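Carbonic anhydrase (Coccomyxa sp. PA, PDB 3UCJ) probably catalyses the reversible hydration of carbon dioxide to hydrogencarbonate, as a zinc-dependent beta-class carbonic anhydrase that acetazolamide inhibits. Local coordinates at residues A[73-87]-A[157-171]. Residues are numbered along the deposited sequence; the frame is centred on the assembly and turned at random.
Sequences NLVSNKDLNCMSCLE and NVEAQVFNVCASPIV
Gln161 reaches out of helix 146-167 to the loop 73-79, where its OE1 accepts a hydrogen bond from the backbone N of Val75 at 2.9 Å. The donor sits 51° out of the carbonyl plane, and Asn164 ND2 meets the same oxygen from the opposite face at 3.0 Å. The amide is fixed at its other end too, since Gln161 NE2 donates to Asn157 OD1, one helical turn back. The first torsion sets Gln161 CG 3.3 Å from the buried Asn73 O, and a bend at chi2 (-46°) then turns the amide toward Val75 N. An alanine in place of Gln161 would probably leave Val75 N without its acceptor, Asn157 OD1 without its donor and the Asn164 amide less firmly fixed. On the sheet side of this polar row, Val75 pushes CG1 and CG2 against Val165 CG2, and Ile45 of the central sheet touches both valines. Farther on, the amide of Asn77 lies across Pro169 CD, with Asn77 OD1 3.3 Å from it; a water joins OD1 to Asn164 O, and ND2 bonds Ser128 of the third subunit. On helix 80-92, Leu86 lays CG along Ile170 CG2 (4.0 Å), while Ile170 CD1 rests on Glu87 CB; the Glu87 carboxylate itself is held by Thr123 and Val122 of the second subunit. Ser168 N-caps helix 169-176 through Val171 N. At the opposite end a water bridges Asn73 ND2 and Asn157 ND2, with the side chain of Asn73 about 5 Å from the zinc ion. The contact thus packs helices and a loop on one face of the beta-carbonic anhydrase alpha/beta sheet, beside its zinc site.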
loop_
_atom_site.group_PDB
_atom_site.type_symbol
_atom_site.label_atom_id
_atom_site.label_comp_id
_atom_site.label_asym_id
_atom_site.label_seq_id
_atom_site.Cartn_x
_atom_site.Cartn_y
_atom_site.Cartn_z
ATOM N N ASN A 73 -3.778 3.572 -15.329
ATOM C CA ASN A 73 -2.417 3.516 -15.745
ATOM C C ASN A 73 -1.481 4.378 -14.913
ATOM O O ASN A 73 -0.662 5.146 -15.386
ATOM C CB ASN A 73 -2.233 3.692 -17.298
ATOM C CG ASN A 73 -2.811 4.990 -17.880
ATOM O OD1 ASN A 73 -3.938 4.992 -18.431
ATOM N ND2 ASN A 73 -2.023 6.039 -17.877
ATOM N N LEU A 74 -1.600 4.203 -13.609
ATOM C CA LEU A 74 -0.907 5.064 -12.689
ATOM C C LEU A 74 0.400 4.364 -12.204
ATOM O O LEU A 74 0.418 3.173 -12.033
ATOM C CB LEU A 74 -1.764 5.198 -11.434
ATOM C CG LEU A 74 -3.129 5.896 -11.734
ATOM C CD1 LEU A 74 -3.735 6.123 -10.367
ATOM C CD2 LEU A 74 -2.954 7.315 -12.319
ATOM N N VAL A 75 1.384 5.169 -11.903
ATOM C CA VAL A 75 2.700 4.666 -11.430
ATOM C C VAL A 75 3.073 5.457 -10.201
ATOM O O VAL A 75 3.295 6.697 -10.258
ATOM C CB VAL A 75 3.763 4.926 -12.553
ATOM C CG1 VAL A 75 5.225 4.515 -12.073
ATOM C CG2 VAL A 75 3.355 4.226 -13.801
ATOM N N SER A 76 3.203 4.779 -9.039
ATOM C CA SER A 76 3.654 5.461 -7.899
ATOM C C SER A 76 4.782 4.621 -7.262
ATOM O O SER A 76 4.656 3.398 -7.211
ATOM C CB SER A 76 2.501 5.434 -6.833
ATOM O OG SER A 76 3.007 5.916 -5.587
ATOM N N ASN A 77 5.775 5.315 -6.676
ATOM C CA ASN A 77 6.895 4.644 -5.952
ATOM C C ASN A 77 6.378 3.895 -4.754
ATOM O O ASN A 77 7.002 2.885 -4.304
ATOM C CB ASN A 77 7.827 5.697 -5.405
ATOM C CG ASN A 77 8.685 6.415 -6.509
ATOM O OD1 ASN A 77 8.802 5.963 -7.657
ATOM N ND2 ASN A 77 9.253 7.532 -6.108
ATOM N N LYS A 78 5.166 4.306 -4.305
ATOM C CA LYS A 78 4.612 3.633 -3.127
ATOM C C LYS A 78 3.616 2.575 -3.436
ATOM O O LYS A 78 2.947 2.094 -2.518
ATOM C CB LYS A 78 4.087 4.705 -2.180
ATOM C CG LYS A 78 5.271 5.523 -1.619
ATOM C CD LYS A 78 4.933 6.808 -0.852
ATOM C CE LYS A 78 4.191 6.488 0.536
ATOM N NZ LYS A 78 4.261 7.690 1.500
ATOM N N ASP A 79 3.494 2.153 -4.690
ATOM C CA ASP A 79 2.637 1.057 -5.046
ATOM C C ASP A 79 3.514 -0.130 -5.399
ATOM O O ASP A 79 4.073 -0.121 -6.534
ATOM C CB ASP A 79 1.853 1.399 -6.353
ATOM C CG ASP A 79 1.123 0.173 -6.932
ATOM O OD1 ASP A 79 0.813 -0.766 -6.159
ATOM O OD2 ASP A 79 0.711 0.237 -8.124
ATOM N N LEU A 80 3.591 -1.071 -4.430
ATOM C CA LEU A 80 4.387 -2.306 -4.608
ATOM C C LEU A 80 3.947 -3.175 -5.767
ATOM O O LEU A 80 4.726 -3.973 -6.285
ATOM C CB LEU A 80 4.512 -3.105 -3.310
ATOM C CG LEU A 80 5.149 -2.310 -2.173
ATOM C CD1 LEU A 80 5.140 -3.258 -0.866
ATOM C CD2 LEU A 80 6.623 -1.857 -2.584
ATOM N N ASN A 81 2.674 -3.108 -6.185
ATOM C CA ASN A 81 2.205 -3.859 -7.307
ATOM C C ASN A 81 2.874 -3.358 -8.619
ATOM O O ASN A 81 3.579 -4.108 -9.355
ATOM C CB ASN A 81 0.618 -3.658 -7.382
ATOM C CG ASN A 81 -0.051 -4.462 -8.448
ATOM O OD1 ASN A 81 0.407 -4.543 -9.605
ATOM N ND2 ASN A 81 -1.323 -4.929 -8.133
ATOM N N CYS A 82 2.621 -2.095 -8.981
ATOM C CA CYS A 82 3.326 -1.578 -10.175
ATOM C C CYS A 82 4.877 -1.584 -10.005
ATOM O O CYS A 82 5.637 -1.970 -10.983
ATOM C CB CYS A 82 2.921 -0.106 -10.388
ATOM S SG CYS A 82 3.573 0.574 -11.977
ATOM N N MET A 83 5.354 -1.239 -8.828
ATOM C CA MET A 83 6.850 -1.175 -8.628
ATOM C C MET A 83 7.523 -2.555 -8.785
ATOM O O MET A 83 8.677 -2.618 -9.342
ATOM C CB MET A 83 7.201 -0.547 -7.304
ATOM C CG MET A 83 6.896 0.989 -7.279
ATOM S SD MET A 83 8.098 1.835 -8.375
ATOM C CE MET A 83 7.012 2.475 -9.631
ATOM N N SER A 84 6.857 -3.656 -8.411
ATOM C CA SER A 84 7.388 -5.041 -8.612
ATOM C C SER A 84 7.492 -5.421 -10.092
ATOM O O SER A 84 8.470 -6.005 -10.543
ATOM C CB SER A 84 6.475 -6.071 -7.887
ATOM O OG SER A 84 6.883 -5.906 -6.579
ATOM N N CYS A 85 6.529 -5.011 -10.900
ATOM C CA CYS A 85 6.586 -5.230 -12.328
ATOM C C CYS A 85 7.739 -4.424 -12.914
ATOM O O CYS A 85 8.492 -4.968 -13.809
ATOM C CB CYS A 85 5.325 -4.694 -13.023
ATOM S SG CYS A 85 3.854 -5.743 -12.725
ATOM N N LEU A 86 7.889 -3.186 -12.470
ATOM C CA LEU A 86 9.028 -2.354 -12.908
ATOM C C LEU A 86 10.361 -3.001 -12.481
ATOM O O LEU A 86 11.314 -3.117 -13.308
ATOM C CB LEU A 86 8.927 -0.937 -12.325
ATOM C CG LEU A 86 9.686 0.263 -12.858
ATOM C CD1 LEU A 86 9.590 0.394 -14.443
ATOM C CD2 LEU A 86 9.147 1.505 -12.113
ATOM N N GLU A 87 10.488 -3.350 -11.224
ATOM C CA GLU A 87 11.788 -3.856 -10.699
ATOM C C GLU A 87 12.146 -5.206 -11.377
ATOM O O GLU A 87 13.294 -5.368 -11.899
ATOM C CB GLU A 87 11.712 -4.123 -9.201
ATOM C CG GLU A 87 13.046 -4.585 -8.638
ATOM C CD GLU A 87 12.973 -4.823 -7.120
ATOM O OE1 GLU A 87 12.542 -5.920 -6.784
ATOM O OE2 GLU A 87 13.430 -4.006 -6.296
ATOM N N ASN A 157 -2.130 13.053 -17.803
ATOM C CA ASN A 157 -1.890 11.883 -16.944
ATOM C C ASN A 157 -0.747 11.042 -17.564
ATOM O O ASN A 157 0.246 10.666 -16.859
ATOM C CB ASN A 157 -3.148 11.077 -16.756
ATOM C CG ASN A 157 -2.933 9.941 -15.710
ATOM O OD1 ASN A 157 -2.420 10.199 -14.611
ATOM N ND2 ASN A 157 -3.242 8.729 -16.107
ATOM N N VAL A 158 -0.832 10.768 -18.866
ATOM C CA VAL A 158 0.334 10.094 -19.524
ATOM C C VAL A 158 1.649 10.808 -19.195
ATOM O O VAL A 158 2.671 10.174 -18.792
ATOM C CB VAL A 158 0.147 9.944 -21.075
ATOM C CG1 VAL A 158 1.443 9.337 -21.714
ATOM C CG2 VAL A 158 -1.058 9.046 -21.363
ATOM N N GLU A 159 1.715 12.132 -19.442
ATOM C CA GLU A 159 2.958 12.815 -19.174
ATOM C C GLU A 159 3.431 12.652 -17.753
ATOM O O GLU A 159 4.639 12.509 -17.500
ATOM C CB GLU A 159 2.901 14.347 -19.535
ATOM C CG GLU A 159 4.339 14.904 -19.307
ATOM C CD GLU A 159 4.630 16.320 -19.827
ATOM O OE1 GLU A 159 3.689 16.950 -20.399
ATOM O OE2 GLU A 159 5.781 16.780 -19.576
ATOM N N ALA A 160 2.516 12.754 -16.776
ATOM C CA ALA A 160 2.936 12.657 -15.394
ATOM C C ALA A 160 3.435 11.230 -15.118
ATOM O O ALA A 160 4.373 11.079 -14.337
ATOM C CB ALA A 160 1.706 12.919 -14.491
ATOM N N GLN A 161 2.793 10.217 -15.723
ATOM C CA GLN A 161 3.155 8.829 -15.390
ATOM C C GLN A 161 4.483 8.523 -16.084
ATOM O O GLN A 161 5.320 7.801 -15.527
ATOM C CB GLN A 161 2.055 7.793 -15.722
ATOM C CG GLN A 161 0.703 8.109 -15.021
ATOM C CD GLN A 161 0.832 8.475 -13.506
ATOM O OE1 GLN A 161 1.655 7.871 -12.770
ATOM N NE2 GLN A 161 0.010 9.512 -13.032
ATOM N N VAL A 162 4.731 9.152 -17.223
ATOM C CA VAL A 162 6.091 9.027 -17.817
ATOM C C VAL A 162 7.116 9.606 -16.926
ATOM O O VAL A 162 8.209 8.971 -16.689
ATOM C CB VAL A 162 6.165 9.667 -19.254
ATOM C CG1 VAL A 162 7.646 9.872 -19.688
ATOM C CG2 VAL A 162 5.397 8.795 -20.187
ATOM N N PHE A 163 6.839 10.787 -16.354
ATOM C CA PHE A 163 7.799 11.360 -15.404
ATOM C C PHE A 163 8.004 10.433 -14.193
ATOM O O PHE A 163 9.162 10.195 -13.704
ATOM C CB PHE A 163 7.279 12.768 -14.899
ATOM C CG PHE A 163 8.230 13.452 -13.956
ATOM C CD1 PHE A 163 9.098 14.438 -14.462
ATOM C CD2 PHE A 163 8.228 13.196 -12.578
ATOM C CE1 PHE A 163 9.977 15.125 -13.643
ATOM C CE2 PHE A 163 9.157 13.885 -11.682
ATOM C CZ PHE A 163 10.049 14.845 -12.234
ATOM N N ASN A 164 6.890 9.882 -13.699
ATOM C CA ASN A 164 7.042 8.997 -12.522
ATOM C C ASN A 164 7.918 7.756 -12.837
ATOM O O ASN A 164 8.698 7.336 -11.997
ATOM C CB ASN A 164 5.648 8.529 -12.033
ATOM C CG ASN A 164 4.920 9.692 -11.322
ATOM O OD1 ASN A 164 5.587 10.635 -10.923
ATOM N ND2 ASN A 164 3.579 9.704 -11.319
ATOM N N VAL A 165 7.756 7.204 -14.026
ATOM C CA VAL A 165 8.566 6.020 -14.416
ATOM C C VAL A 165 10.052 6.526 -14.490
ATOM O O VAL A 165 10.970 5.905 -13.891
ATOM C CB VAL A 165 8.096 5.452 -15.739
ATOM C CG1 VAL A 165 9.174 4.439 -16.406
ATOM C CG2 VAL A 165 6.717 4.710 -15.616
ATOM N N CYS A 166 10.315 7.646 -15.177
ATOM C CA CYS A 166 11.675 8.158 -15.234
ATOM C C CYS A 166 12.308 8.494 -13.886
ATOM O O CYS A 166 13.532 8.269 -13.675
ATOM C CB CYS A 166 11.815 9.391 -16.163
ATOM S SG CYS A 166 11.353 8.999 -17.837
ATOM N N ALA A 167 11.514 9.003 -12.940
ATOM C CA ALA A 167 11.983 9.349 -11.615
ATOM C C ALA A 167 11.995 8.180 -10.617
ATOM O O ALA A 167 12.433 8.353 -9.474
ATOM C CB ALA A 167 11.039 10.439 -11.027
ATOM N N SER A 168 11.548 7.031 -11.042
ATOM C CA SER A 168 11.461 5.909 -10.154
ATOM C C SER A 168 12.832 5.456 -9.720
ATOM O O SER A 168 13.789 5.558 -10.518
ATOM C CB SER A 168 10.748 4.737 -10.739
ATOM O OG SER A 168 11.389 4.108 -11.906
ATOM N N PRO A 169 12.932 4.931 -8.491
ATOM C CA PRO A 169 14.276 4.488 -8.059
ATOM C C PRO A 169 14.812 3.420 -8.973
ATOM O O PRO A 169 16.043 3.376 -9.181
ATOM C CB PRO A 169 14.042 3.951 -6.623
ATOM C CG PRO A 169 12.836 4.772 -6.121
ATOM C CD PRO A 169 11.960 4.900 -7.382
ATOM N N ILE A 170 13.965 2.586 -9.525
ATOM C CA ILE A 170 14.337 1.463 -10.356
ATOM C C ILE A 170 14.968 2.027 -11.644
ATOM O O ILE A 170 16.045 1.588 -12.026
ATOM C CB ILE A 170 13.101 0.601 -10.782
ATOM C CG1 ILE A 170 12.352 -0.063 -9.549
ATOM C CG2 ILE A 170 13.508 -0.423 -11.880
ATOM C CD1 ILE A 170 13.211 -0.568 -8.484
ATOM N N VAL A 171 14.251 2.931 -12.332
ATOM C CA VAL A 171 14.776 3.478 -13.623
ATOM C C VAL A 171 16.029 4.322 -13.411
ATOM O O VAL A 171 16.983 4.273 -14.267
ATOM C CB VAL A 171 13.675 4.241 -14.378
ATOM C CG1 VAL A 171 14.267 5.022 -15.548
ATOM C CG2 VAL A 171 12.663 3.301 -14.864
HETATM O O HOH W 1 -3.773 8.548 -19.044
HETATM O O HOH W 2 11.115 9.943 -7.466
HETATM O O HOH W 3 8.235 7.904 -9.424
#